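Local coordinates for protein 5-formaminoimidazole-4-carboxamide-1-(beta)-D-ribofuranosyl 5'-monophosphate synthetase (Methanocaldococcus jannaschii, PDB 2R7M) that catalyses the ATP- and formate-dependent formylation of AICAR to FAICAR, without folates, in the purine biosynthesis pathway, at residues Gly151-Lys156 against Ala196-Tyr201; Glu230-Gly235 against Met247-Ser252; Ser26-His31 against Val90-Phe95. One frame throughout, in Å; residues are numbered along the deposited sequence.

Interaction 1: residues Gly151-Lys156 against Ala196-Tyr201; sequences GTVIVK and AHIEEY. With AMP (adenosine monophosphate), chain E.
Strands 153-156 and 197-200 run antiparallel, their axes 4.7 Å apart at 154°, with Ile154 facing Glu199 and Lys156 facing His197 as hydrogen-bonded pairs. Tyr201 N extends the pairing to Thr152 O beyond the strand ends. A water also gives a bond to Tyr201 O and a weak one to Thr152 O.

Ile154, Lys156 and Glu199 share the sheet face turned to the bound AMP. CG1 of Ile154 stands anti to the backbone N (chi1 -176°), and the extended chain carries CD1 to 3.7 Å from N9 of the adenine. Its CG2 lies alongside CG of Glu199. Beyond CG the Lys156 chain is extended, and its end grips three groups. NZ donates to O3P of AMP at 2.8 Å and to N7 of AMP at 2.8 Å. It also forms a salt bridge to Glu199 OE2 at 3.0 Å, meeting the carboxylate from above its plane, 62° out. The same OE2 accepts the adenine N6 at 2.8 Å, so one oxygen joins lysine and base. Glu200 O takes a weak bond from N6. The Tyr201 ring receives C2 of AMP over the centre of one face, while CB of Ile154 comes to its edge. These contacts form part of the ATP site of the ATP-grasp domain.

The other sheet face is apolar. Val155 lies beside Ile198, and Val153 also touches Ile198 CG2 through CB, at 3.8 Å. Helix 172-183 covers this face with Phe175. Strand 166-169 continues the sheet beyond 153-156, and strand 142-143 beyond 197-200.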
loop_
_atom_site.group_PDB
_atom_site.type_symbol
_atom_site.label_atom_id
_atom_site.label_comp_id
_atom_site.label_asym_id
_atom_site.label_seq_id
_atom_site.Cartn_x
_atom_site.Cartn_y
_atom_site.Cartn_z
ATOM N N GLY A 151 -13.251 -23.573 47.893
ATOM C CA GLY A 151 -12.270 -22.601 47.434
ATOM C C GLY A 151 -13.009 -21.374 46.958
ATOM O O GLY A 151 -14.203 -21.235 47.216
ATOM N N THR A 152 -12.314 -20.479 46.266
ATOM C CA THR A 152 -12.996 -19.348 45.658
ATOM C C THR A 152 -13.685 -19.822 44.380
ATOM O O THR A 152 -13.092 -20.522 43.551
ATOM C CB THR A 152 -12.050 -18.158 45.397
ATOM O OG1 THR A 152 -11.393 -17.803 46.619
ATOM C CG2 THR A 152 -12.824 -16.947 44.897
ATOM N N VAL A 153 -14.960 -19.477 44.254
ATOM C CA VAL A 153 -15.736 -19.867 43.094
ATOM C C VAL A 153 -16.378 -18.630 42.508
ATOM O O VAL A 153 -16.459 -17.588 43.169
ATOM C CB VAL A 153 -16.869 -20.884 43.437
ATOM C CG1 VAL A 153 -16.300 -22.219 43.915
ATOM C CG2 VAL A 153 -17.832 -20.303 44.451
ATOM N N ILE A 154 -16.830 -18.737 41.264
ATOM C CA ILE A 154 -17.651 -17.688 40.688
ATOM C C ILE A 154 -18.986 -18.332 40.380
ATOM O O ILE A 154 -19.036 -19.498 39.993
ATOM C CB ILE A 154 -17.008 -17.072 39.405
ATOM C CG1 ILE A 154 -17.847 -15.897 38.886
ATOM C CG2 ILE A 154 -16.806 -18.148 38.336
ATOM C CD1 ILE A 154 -17.247 -15.192 37.671
ATOM N N VAL A 155 -20.070 -17.590 40.560
ATOM C CA VAL A 155 -21.390 -18.182 40.377
ATOM C C VAL A 155 -22.186 -17.452 39.306
ATOM O O VAL A 155 -22.439 -16.255 39.423
ATOM C CB VAL A 155 -22.205 -18.221 41.699
ATOM C CG1 VAL A 155 -23.473 -19.039 41.503
ATOM C CG2 VAL A 155 -21.363 -18.801 42.821
ATOM N N LYS A 156 -22.594 -18.195 38.280
ATOM C CA LYS A 156 -23.276 -17.621 37.127
ATOM C C LYS A 156 -24.732 -18.080 37.023
ATOM O O LYS A 156 -25.057 -19.231 37.316
ATOM C CB LYS A 156 -22.529 -17.985 35.839
ATOM C CG LYS A 156 -21.023 -17.824 35.923
ATOM C CD LYS A 156 -20.345 -18.386 34.686
ATOM C CE LYS A 156 -18.919 -17.877 34.571
ATOM N NZ LYS A 156 -18.117 -18.661 33.580
ATOM N N ALA A 196 -28.295 -22.093 39.946
ATOM C CA ALA A 196 -26.999 -21.432 40.011
ATOM C C ALA A 196 -25.897 -22.334 39.480
ATOM O O ALA A 196 -25.789 -23.496 39.876
ATOM C CB ALA A 196 -26.692 -21.023 41.439
ATOM N N HIS A 197 -25.081 -21.799 38.577
ATOM C CA HIS A 197 -23.925 -22.533 38.083
ATOM C C HIS A 197 -22.650 -22.066 38.782
ATOM O O HIS A 197 -22.252 -20.908 38.682
ATOM C CB HIS A 197 -23.824 -22.442 36.558
ATOM C CG HIS A 197 -24.808 -23.318 35.844
ATOM N ND1 HIS A 197 -26.096 -22.914 35.559
ATOM C CD2 HIS A 197 -24.700 -24.585 35.379
ATOM C CE1 HIS A 197 -26.733 -23.891 34.938
ATOM N NE2 HIS A 197 -25.910 -24.916 34.817
ATOM N N ILE A 198 -22.031 -22.988 39.507
ATOM C CA ILE A 198 -20.906 -22.678 40.369
ATOM C C ILE A 198 -19.669 -23.320 39.790
ATOM O O ILE A 198 -19.671 -24.513 39.498
ATOM C CB ILE A 198 -21.130 -23.248 41.795
ATOM C CG1 ILE A 198 -22.447 -22.731 42.388
ATOM C CG2 ILE A 198 -19.950 -22.930 42.714
ATOM C CD1 ILE A 198 -22.955 -23.554 43.558
ATOM N N GLU A 199 -18.609 -22.538 39.617
ATOM C CA GLU A 199 -17.358 -23.108 39.139
ATOM C C GLU A 199 -16.154 -22.463 39.786
ATOM O O GLU A 199 -16.224 -21.356 40.319
ATOM C CB GLU A 199 -17.252 -23.034 37.603
ATOM C CG GLU A 199 -17.413 -21.630 36.997
ATOM C CD GLU A 199 -17.129 -21.596 35.493
ATOM O OE1 GLU A 199 -17.567 -22.514 34.768
ATOM O OE2 GLU A 199 -16.469 -20.645 35.028
ATOM N N GLU A 200 -15.046 -23.182 39.738
ATOM C CA GLU A 200 -13.765 -22.670 40.168
ATOM C C GLU A 200 -13.519 -21.255 39.643
ATOM O O GLU A 200 -13.719 -20.984 38.462
ATOM C CB GLU A 200 -12.680 -23.609 39.650
ATOM C CG GLU A 200 -11.279 -23.174 39.951
ATOM C CD GLU A 200 -10.261 -24.093 39.336
ATOM O OE1 GLU A 200 -10.658 -25.000 38.561
ATOM O OE2 GLU A 200 -9.061 -23.909 39.633
ATOM N N TYR A 201 -13.092 -20.353 40.521
ATOM C CA TYR A 201 -12.655 -19.028 40.098
ATOM C C TYR A 201 -11.210 -19.162 39.629
ATOM O O TYR A 201 -10.312 -19.451 40.428
ATOM C CB TYR A 201 -12.762 -18.003 41.239
ATOM C CG TYR A 201 -12.550 -16.577 40.768
ATOM C CD1 TYR A 201 -13.633 -15.763 40.455
ATOM C CD2 TYR A 201 -11.266 -16.056 40.598
ATOM C CE1 TYR A 201 -13.448 -14.461 39.995
ATOM C CE2 TYR A 201 -11.075 -14.756 40.133
ATOM C CZ TYR A 201 -12.166 -13.967 39.832
ATOM O OH TYR A 201 -11.986 -12.674 39.380
HETATM P P AMP E . -19.126 -15.457 31.090
HETATM O O1P AMP E . -18.628 -15.198 29.689
HETATM O O2P AMP E . -20.465 -14.858 31.417
HETATM O O3P AMP E . -18.882 -16.877 31.539
HETATM O "O5'" AMP E . -18.148 -14.642 32.067
HETATM C "C5'" AMP E . -18.291 -13.245 32.276
HETATM C "C4'" AMP E . -16.963 -12.791 32.852
HETATM O "O4'" AMP E . -16.778 -13.358 34.157
HETATM C "C3'" AMP E . -15.793 -13.308 32.025
HETATM O "O3'" AMP E . -15.460 -12.469 30.912
HETATM C "C2'" AMP E . -14.679 -13.385 33.049
HETATM O "O2'" AMP E . -13.998 -12.133 33.136
HETATM C "C1'" AMP E . -15.406 -13.695 34.358
HETATM N N9 AMP E . -15.305 -15.156 34.556
HETATM C C8 AMP E . -16.069 -16.075 33.933
HETATM N N7 AMP E . -15.715 -17.332 34.292
HETATM C C5 AMP E . -14.705 -17.221 35.179
HETATM C C6 AMP E . -13.885 -18.160 35.973
HETATM N N6 AMP E . -14.064 -19.499 35.871
HETATM N N1 AMP E . -12.931 -17.638 36.770
HETATM C C2 AMP E . -12.729 -16.307 36.865
HETATM N N3 AMP E . -13.444 -15.395 36.182
HETATM C C4 AMP E . -14.424 -15.785 35.335
HETATM O O HOH W 1 -9.868 -19.794 43.057
#

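Interaction 2: residues Glu230-Gly235 against Met247-Ser252; sequences ESNIDG and MNINPS. With AMP (adenosine monophosphate), chain E.
Asn232 and Ser252 grip each other twice, and this is the tight part of the contact. Asn232 N donates to Ser252 OG at 2.9 Å. In return Ser252 N donates to Asn232 OD1 at 2.9 Å, coming from above the carbonyl plane, 54° out of it. The other end of the amide donates from ND2 to Asn250 O at 3.1 Å. Thus both ends of the Asn232 amide are held, which should fix its rotation. With chi1 at 77°, CG sits between the backbone N and carbonyl carbon, and the amide lies along the 250-252 backbone. Ile233 N adds a weak bond to Ser252 O. Beside it, Ile233 CD1 meets Pro251 CB at 3.8 Å. Ser252 OG has a further bond to Glu302 of the third subunit.

Packing thins toward the other end. Ile249 offers CD1 to Asn232 ND2 at 3.7 Å. CB of Asn250 points away from 230-235, and Asn248 is exposed and poorly ordered.

The peptide bond before Asn232 is cis, where the chain turns from strand 219-230 into helix 233-236. Just ahead of this turn, Glu230 accepts both ribose hydroxyls of AMP, O3' on OE2 at 2.6 Å and O2' on OE1 at 3.1 Å. Arg238 of the second subunit forms a salt bridge to OE1. This paired carboxylate grip on a ribose is a familiar way of binding nucleotides, here in the ATP site of an ATP-grasp enzyme.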
loop_
_atom_site.group_PDB
_atom_site.type_symbol
_atom_site.label_atom_id
_atom_site.label_comp_id
_atom_site.label_asym_id
_atom_site.label_seq_id
_atom_site.Cartn_x
_atom_site.Cartn_y
_atom_site.Cartn_z
ATOM N N GLU A 230 -14.932 -5.110 31.210
ATOM C CA GLU A 230 -16.260 -5.347 31.761
ATOM C C GLU A 230 -16.655 -4.363 32.862
ATOM O O GLU A 230 -15.829 -3.924 33.650
ATOM C CB GLU A 230 -16.355 -6.797 32.230
ATOM C CG GLU A 230 -16.300 -7.771 31.067
ATOM C CD GLU A 230 -16.022 -9.195 31.484
ATOM O OE1 GLU A 230 -15.341 -9.404 32.511
ATOM O OE2 GLU A 230 -16.475 -10.108 30.767
ATOM N N SER A 231 -17.930 -4.000 32.888
ATOM C CA SER A 231 -18.449 -3.081 33.892
ATOM C C SER A 231 -19.476 -3.856 34.732
ATOM O O SER A 231 -20.250 -4.621 34.180
ATOM C CB SER A 231 -19.090 -1.874 33.199
ATOM O OG SER A 231 -19.264 -0.774 34.080
ATOM N N ASN A 232 -19.506 -3.652 36.049
ATOM C CA ASN A 232 -18.735 -2.607 36.723
ATOM C C ASN A 232 -17.356 -3.052 37.184
ATOM O O ASN A 232 -16.579 -2.245 37.679
ATOM C CB ASN A 232 -19.536 -2.007 37.897
ATOM C CG ASN A 232 -19.571 -2.915 39.149
ATOM O OD1 ASN A 232 -19.000 -4.009 39.185
ATOM N ND2 ASN A 232 -20.254 -2.441 40.185
ATOM N N ILE A 233 -17.039 -4.326 36.979
ATOM C CA ILE A 233 -15.880 -4.930 37.629
ATOM C C ILE A 233 -14.540 -4.245 37.368
ATOM O O ILE A 233 -13.740 -4.070 38.296
ATOM C CB ILE A 233 -15.774 -6.462 37.356
ATOM C CG1 ILE A 233 -14.603 -7.068 38.147
ATOM C CG2 ILE A 233 -15.656 -6.754 35.862
ATOM C CD1 ILE A 233 -14.744 -6.912 39.658
ATOM N N ASP A 234 -14.291 -3.853 36.120
ATOM C CA ASP A 234 -13.007 -3.260 35.774
ATOM C C ASP A 234 -12.927 -1.805 36.262
ATOM O O ASP A 234 -11.844 -1.226 36.363
ATOM C CB ASP A 234 -12.701 -3.424 34.279
ATOM C CG ASP A 234 -12.290 -4.847 33.924
ATOM O OD1 ASP A 234 -11.476 -5.428 34.672
ATOM O OD2 ASP A 234 -12.778 -5.397 32.912
ATOM N N GLY A 235 -14.082 -1.243 36.595
ATOM C CA GLY A 235 -14.157 0.024 37.322
ATOM C C GLY A 235 -14.122 -0.160 38.839
ATOM O O GLY A 235 -13.558 0.668 39.554
ATOM N N MET A 247 -17.330 0.858 50.803
ATOM C CA MET A 247 -18.471 0.849 49.890
ATOM C C MET A 247 -19.305 -0.412 50.046
ATOM O O MET A 247 -18.798 -1.475 50.412
ATOM C CB MET A 247 -18.005 0.962 48.433
ATOM C CG MET A 247 -17.174 2.194 48.120
ATOM S SD MET A 247 -16.317 2.040 46.532
ATOM C CE MET A 247 -17.675 2.288 45.384
ATOM N N ASN A 248 -20.592 -0.290 49.756
ATOM C CA ASN A 248 -21.452 -1.459 49.681
ATOM C C ASN A 248 -21.760 -1.712 48.209
ATOM O O ASN A 248 -22.800 -1.299 47.701
ATOM C CB ASN A 248 -22.734 -1.253 50.496
ATOM C CG ASN A 248 -22.453 -0.827 51.935
ATOM O OD1 ASN A 248 -21.513 -1.316 52.573
ATOM N ND2 ASN A 248 -23.272 0.086 52.453
ATOM N N ILE A 249 -20.832 -2.371 47.525
ATOM C CA ILE A 249 -20.912 -2.498 46.076
ATOM C C ILE A 249 -20.610 -3.922 45.633
ATOM O O ILE A 249 -19.623 -4.515 46.061
ATOM C CB ILE A 249 -19.951 -1.493 45.375
ATOM C CG1 ILE A 249 -20.134 -1.519 43.853
ATOM C CG2 ILE A 249 -18.500 -1.765 45.763
ATOM C CD1 ILE A 249 -19.384 -0.413 43.134
ATOM N N ASN A 250 -21.476 -4.470 44.789
ATOM C CA ASN A 250 -21.255 -5.788 44.211
ATOM C C ASN A 250 -20.681 -5.678 42.803
ATOM O O ASN A 250 -21.004 -4.742 42.067
ATOM C CB ASN A 250 -22.558 -6.588 44.180
ATOM C CG ASN A 250 -23.141 -6.808 45.565
ATOM O OD1 ASN A 250 -24.319 -6.544 45.800
ATOM N ND2 ASN A 250 -22.313 -7.284 46.492
ATOM N N PRO A 251 -19.808 -6.623 42.433
ATOM C CA PRO A 251 -19.282 -6.660 41.076
ATOM C C PRO A 251 -20.311 -7.148 40.065
ATOM O O PRO A 251 -21.085 -8.056 40.347
ATOM C CB PRO A 251 -18.124 -7.655 41.172
ATOM C CG PRO A 251 -18.482 -8.543 42.308
ATOM C CD PRO A 251 -19.236 -7.684 43.284
ATOM N N SER A 252 -20.328 -6.518 38.898
ATOM C CA SER A 252 -21.036 -7.067 37.753
ATOM C C SER A 252 -20.026 -7.289 36.627
ATOM O O SER A 252 -18.903 -6.793 36.688
ATOM C CB SER A 252 -22.176 -6.151 37.322
ATOM O OG SER A 252 -21.794 -4.796 37.424
HETATM P P AMP E . -19.126 -15.457 31.090
HETATM O O1P AMP E . -18.628 -15.198 29.689
HETATM O O2P AMP E . -20.465 -14.858 31.417
HETATM O O3P AMP E . -18.882 -16.877 31.539
HETATM O "O5'" AMP E . -18.148 -14.642 32.067
HETATM C "C5'" AMP E . -18.291 -13.245 32.276
HETATM C "C4'" AMP E . -16.963 -12.791 32.852
HETATM O "O4'" AMP E . -16.778 -13.358 34.157
HETATM C "C3'" AMP E . -15.793 -13.308 32.025
HETATM O "O3'" AMP E . -15.460 -12.469 30.912
HETATM C "C2'" AMP E . -14.679 -13.385 33.049
HETATM O "O2'" AMP E . -13.998 -12.133 33.136
HETATM C "C1'" AMP E . -15.406 -13.695 34.358
HETATM N N9 AMP E . -15.305 -15.156 34.556
HETATM C C8 AMP E . -16.069 -16.075 33.933
HETATM N N7 AMP E . -15.715 -17.332 34.292
HETATM C C5 AMP E . -14.705 -17.221 35.179
HETATM C C6 AMP E . -13.885 -18.160 35.973
HETATM N N6 AMP E . -14.064 -19.499 35.871
HETATM N N1 AMP E . -12.931 -17.638 36.770
HETATM C C2 AMP E . -12.729 -16.307 36.865
HETATM N N3 AMP E . -13.444 -15.395 36.182
HETATM C C4 AMP E . -14.424 -15.785 35.335
#

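Interaction 3: residues Ser26-His31 against Val90-Phe95; sequences SHTSLH and VPHGSF. With AMP (adenosine monophosphate), chain F.
His92 and His27 lie against each other where two loops lead into helices 29-38 and 93-99. The loops follow neighbouring strands 20-24 and 87-89 of a parallel, Rossmann-like sheet, and the helix starts border the AICAR site. His92 has the most surface buried here, closely followed by His27.

The two imidazoles are near parallel, their planes at 18°, but slid apart so that they barely overlap. Instead, CB of His27 sits over the face of the His92 ring, 3.7 Å from its centroid, a CH-pi contact. His92 CG lies between its backbone N and carbonyl carbon (chi1 60°), which brings the ring under His27. Its NE2 is bonded to Leu24 O, which helps to set the ring.

His27 is itself covered on one face by Gly93. The glycine CA makes a CH-pi contact 3.8 Å from the ring centroid, and a side chain there would clash with the imidazole. His27 ND1 shares a hydrogen bond with Thr28 OG1 at 3.0 Å. With an alanine in place of His27 the CB over His92 would stay, but Gly93 would probably lose the ring it packs on, and Thr28 OG1 its ND1 partner.

Ser94, the third large contributor, also belongs to the AICAR site, with His27 and Asn258. AMP occupies this site. Ser94 OG lies 3.1 Å from Ser26 OG in a less certain hydrogen bond. At the edge of the His27 ring, NE2 is 3.4 Å from AMP O4'.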
loop_
_atom_site.group_PDB
_atom_site.type_symbol
_atom_site.label_atom_id
_atom_site.label_comp_id
_atom_site.label_asym_id
_atom_site.label_seq_id
_atom_site.Cartn_x
_atom_site.Cartn_y
_atom_site.Cartn_z
ATOM N N SER A 26 -24.996 -4.892 13.941
ATOM C CA SER A 26 -24.654 -4.904 15.355
ATOM C C SER A 26 -23.555 -5.917 15.617
ATOM O O SER A 26 -23.128 -6.635 14.717
ATOM C CB SER A 26 -25.884 -5.248 16.207
ATOM O OG SER A 26 -25.561 -5.277 17.588
ATOM N N HIS A 27 -23.097 -5.970 16.864
ATOM C CA HIS A 27 -22.149 -6.994 17.315
ATOM C C HIS A 27 -20.732 -6.894 16.725
ATOM O O HIS A 27 -19.804 -6.448 17.399
ATOM C CB HIS A 27 -22.726 -8.392 17.090
ATOM C CG HIS A 27 -22.004 -9.469 17.837
ATOM N ND1 HIS A 27 -21.074 -10.293 17.239
ATOM C CD2 HIS A 27 -22.071 -9.857 19.137
ATOM C CE1 HIS A 27 -20.601 -11.145 18.132
ATOM N NE2 HIS A 27 -21.190 -10.902 19.292
ATOM N N THR A 28 -20.572 -7.331 15.478
ATOM C CA THR A 28 -19.277 -7.342 14.802
ATOM C C THR A 28 -19.440 -6.982 13.323
ATOM O O THR A 28 -18.606 -7.346 12.494
ATOM C CB THR A 28 -18.647 -8.752 14.849
ATOM O OG1 THR A 28 -19.662 -9.731 14.599
ATOM C CG2 THR A 28 -17.981 -9.039 16.206
ATOM N N SER A 29 -20.523 -6.290 12.987
ATOM C CA SER A 29 -20.906 -6.127 11.585
ATOM C C SER A 29 -20.072 -5.083 10.844
ATOM O O SER A 29 -19.978 -5.119 9.630
ATOM C CB SER A 29 -22.392 -5.794 11.459
ATOM O OG SER A 29 -22.646 -4.484 11.936
ATOM N N LEU A 30 -19.477 -4.152 11.579
ATOM C CA LEU A 30 -18.620 -3.139 10.972
ATOM C C LEU A 30 -17.443 -3.722 10.182
ATOM O O LEU A 30 -17.144 -3.238 9.095
ATOM C CB LEU A 30 -18.105 -2.155 12.020
ATOM C CG LEU A 30 -19.091 -1.107 12.529
ATOM C CD1 LEU A 30 -18.389 -0.195 13.523
ATOM C CD2 LEU A 30 -19.656 -0.307 11.366
ATOM N N HIS A 31 -16.780 -4.742 10.719
ATOM C CA HIS A 31 -15.657 -5.378 10.013
ATOM C C HIS A 31 -16.090 -6.559 9.148
ATOM O O HIS A 31 -15.403 -6.905 8.187
ATOM C CB HIS A 31 -14.488 -5.744 10.949
ATOM C CG HIS A 31 -14.800 -6.813 11.952
ATOM N ND1 HIS A 31 -14.600 -8.153 11.699
ATOM C CD2 HIS A 31 -15.271 -6.736 13.219
ATOM C CE1 HIS A 31 -14.953 -8.859 12.758
ATOM N NE2 HIS A 31 -15.345 -8.022 13.702
ATOM N N VAL A 90 -23.902 -13.709 7.303
ATOM C CA VAL A 90 -22.843 -14.042 8.268
ATOM C C VAL A 90 -23.401 -13.902 9.682
ATOM O O VAL A 90 -23.773 -12.804 10.109
ATOM C CB VAL A 90 -21.546 -13.202 8.056
ATOM C CG1 VAL A 90 -20.556 -13.399 9.212
ATOM C CG2 VAL A 90 -20.882 -13.584 6.726
ATOM N N PRO A 91 -23.510 -15.031 10.396
ATOM C CA PRO A 91 -24.141 -15.001 11.706
ATOM C C PRO A 91 -23.217 -14.451 12.786
ATOM O O PRO A 91 -21.985 -14.565 12.702
ATOM C CB PRO A 91 -24.448 -16.475 11.975
ATOM C CG PRO A 91 -23.381 -17.209 11.263
ATOM C CD PRO A 91 -23.060 -16.388 10.030
ATOM N N HIS A 92 -23.824 -13.850 13.796
ATOM C CA HIS A 92 -23.082 -13.369 14.943
ATOM C C HIS A 92 -23.981 -13.283 16.180
ATOM O O HIS A 92 -25.198 -13.436 16.081
ATOM C CB HIS A 92 -22.409 -12.033 14.622
ATOM C CG HIS A 92 -23.354 -10.937 14.240
ATOM N ND1 HIS A 92 -24.430 -10.572 15.020
ATOM C CD2 HIS A 92 -23.345 -10.080 13.190
ATOM C CE1 HIS A 92 -25.056 -9.553 14.459
ATOM N NE2 HIS A 92 -24.418 -9.235 13.346
ATOM N N GLY A 93 -23.371 -13.050 17.337
ATOM C CA GLY A 93 -24.087 -13.014 18.608
ATOM C C GLY A 93 -25.451 -12.349 18.583
ATOM O O GLY A 93 -26.441 -12.945 19.005
ATOM N N SER A 94 -25.499 -11.109 18.098
ATOM C CA SER A 94 -26.732 -10.322 18.087
ATOM C C SER A 94 -27.789 -10.875 17.142
ATOM O O SER A 94 -28.985 -10.805 17.432
ATOM C CB SER A 94 -26.446 -8.871 17.700
ATOM O OG SER A 94 -26.016 -8.116 18.812
ATOM N N PHE A 95 -27.344 -11.398 16.002
ATOM C CA PHE A 95 -28.261 -11.900 14.990
ATOM C C PHE A 95 -29.024 -13.099 15.528
ATOM O O PHE A 95 -30.237 -13.213 15.344
ATOM C CB PHE A 95 -27.508 -12.293 13.717
ATOM C CG PHE A 95 -28.315 -13.145 12.785
ATOM C CD1 PHE A 95 -29.323 -12.582 12.007
ATOM C CD2 PHE A 95 -28.080 -14.507 12.695
ATOM C CE1 PHE A 95 -30.074 -13.361 11.151
ATOM C CE2 PHE A 95 -28.830 -15.297 11.842
ATOM C CZ PHE A 95 -29.829 -14.721 11.070
HETATM P P AMP F . -25.322 -7.210 22.070
HETATM O O1P AMP F . -25.970 -7.290 23.436
HETATM O O2P AMP F . -26.314 -7.243 20.929
HETATM O O3P AMP F . -24.283 -6.123 21.932
HETATM O "O5'" AMP F . -24.453 -8.559 21.919
HETATM C "C5'" AMP F . -25.027 -9.856 22.043
HETATM C "C4'" AMP F . -24.120 -10.758 22.891
HETATM O "O4'" AMP F . -22.836 -10.958 22.280
HETATM C "C3'" AMP F . -23.848 -10.203 24.287
HETATM O "O3'" AMP F . -24.733 -10.793 25.233
HETATM C "C2'" AMP F . -22.411 -10.573 24.595
HETATM O "O2'" AMP F . -22.321 -11.782 25.354
HETATM C "C1'" AMP F . -21.778 -10.832 23.243
HETATM N N9 AMP F . -20.912 -9.673 22.906
HETATM C C8 AMP F . -21.324 -8.563 22.275
HETATM N N7 AMP F . -20.302 -7.697 22.111
HETATM C C5 AMP F . -19.203 -8.256 22.645
HETATM C C6 AMP F . -17.787 -7.863 22.801
HETATM N N6 AMP F . -17.349 -6.660 22.341
HETATM N N1 AMP F . -16.962 -8.736 23.431
HETATM C C2 AMP F . -17.401 -9.921 23.890
HETATM N N3 AMP F . -18.674 -10.337 23.783
HETATM C C4 AMP F . -19.608 -9.560 23.177
#

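Overall arrangement
All three contacts are largely buried, yet only interaction 3 lies near the middle of the chain, about 9 Å from its centre. Interactions 1 and 2 lie more than 20 Å out, on the same side. Their centres are about 17 Å apart, and they share one AMP: interaction 1 handles the base and phosphate, and Glu230, at the start of 230-235 in interaction 2, holds the ribose. Interaction 3 belongs to the N-terminal Rossmann-like region and meets a different AMP. The chemistry follows the fold. Paired strands give regular backbone bonds in interaction 1, an asparagine amide joins loops in interaction 2, and CH-pi contacts of two offset imidazoles join helix starts in interaction 3. Interactions 2 and 3 both touch the third subunit.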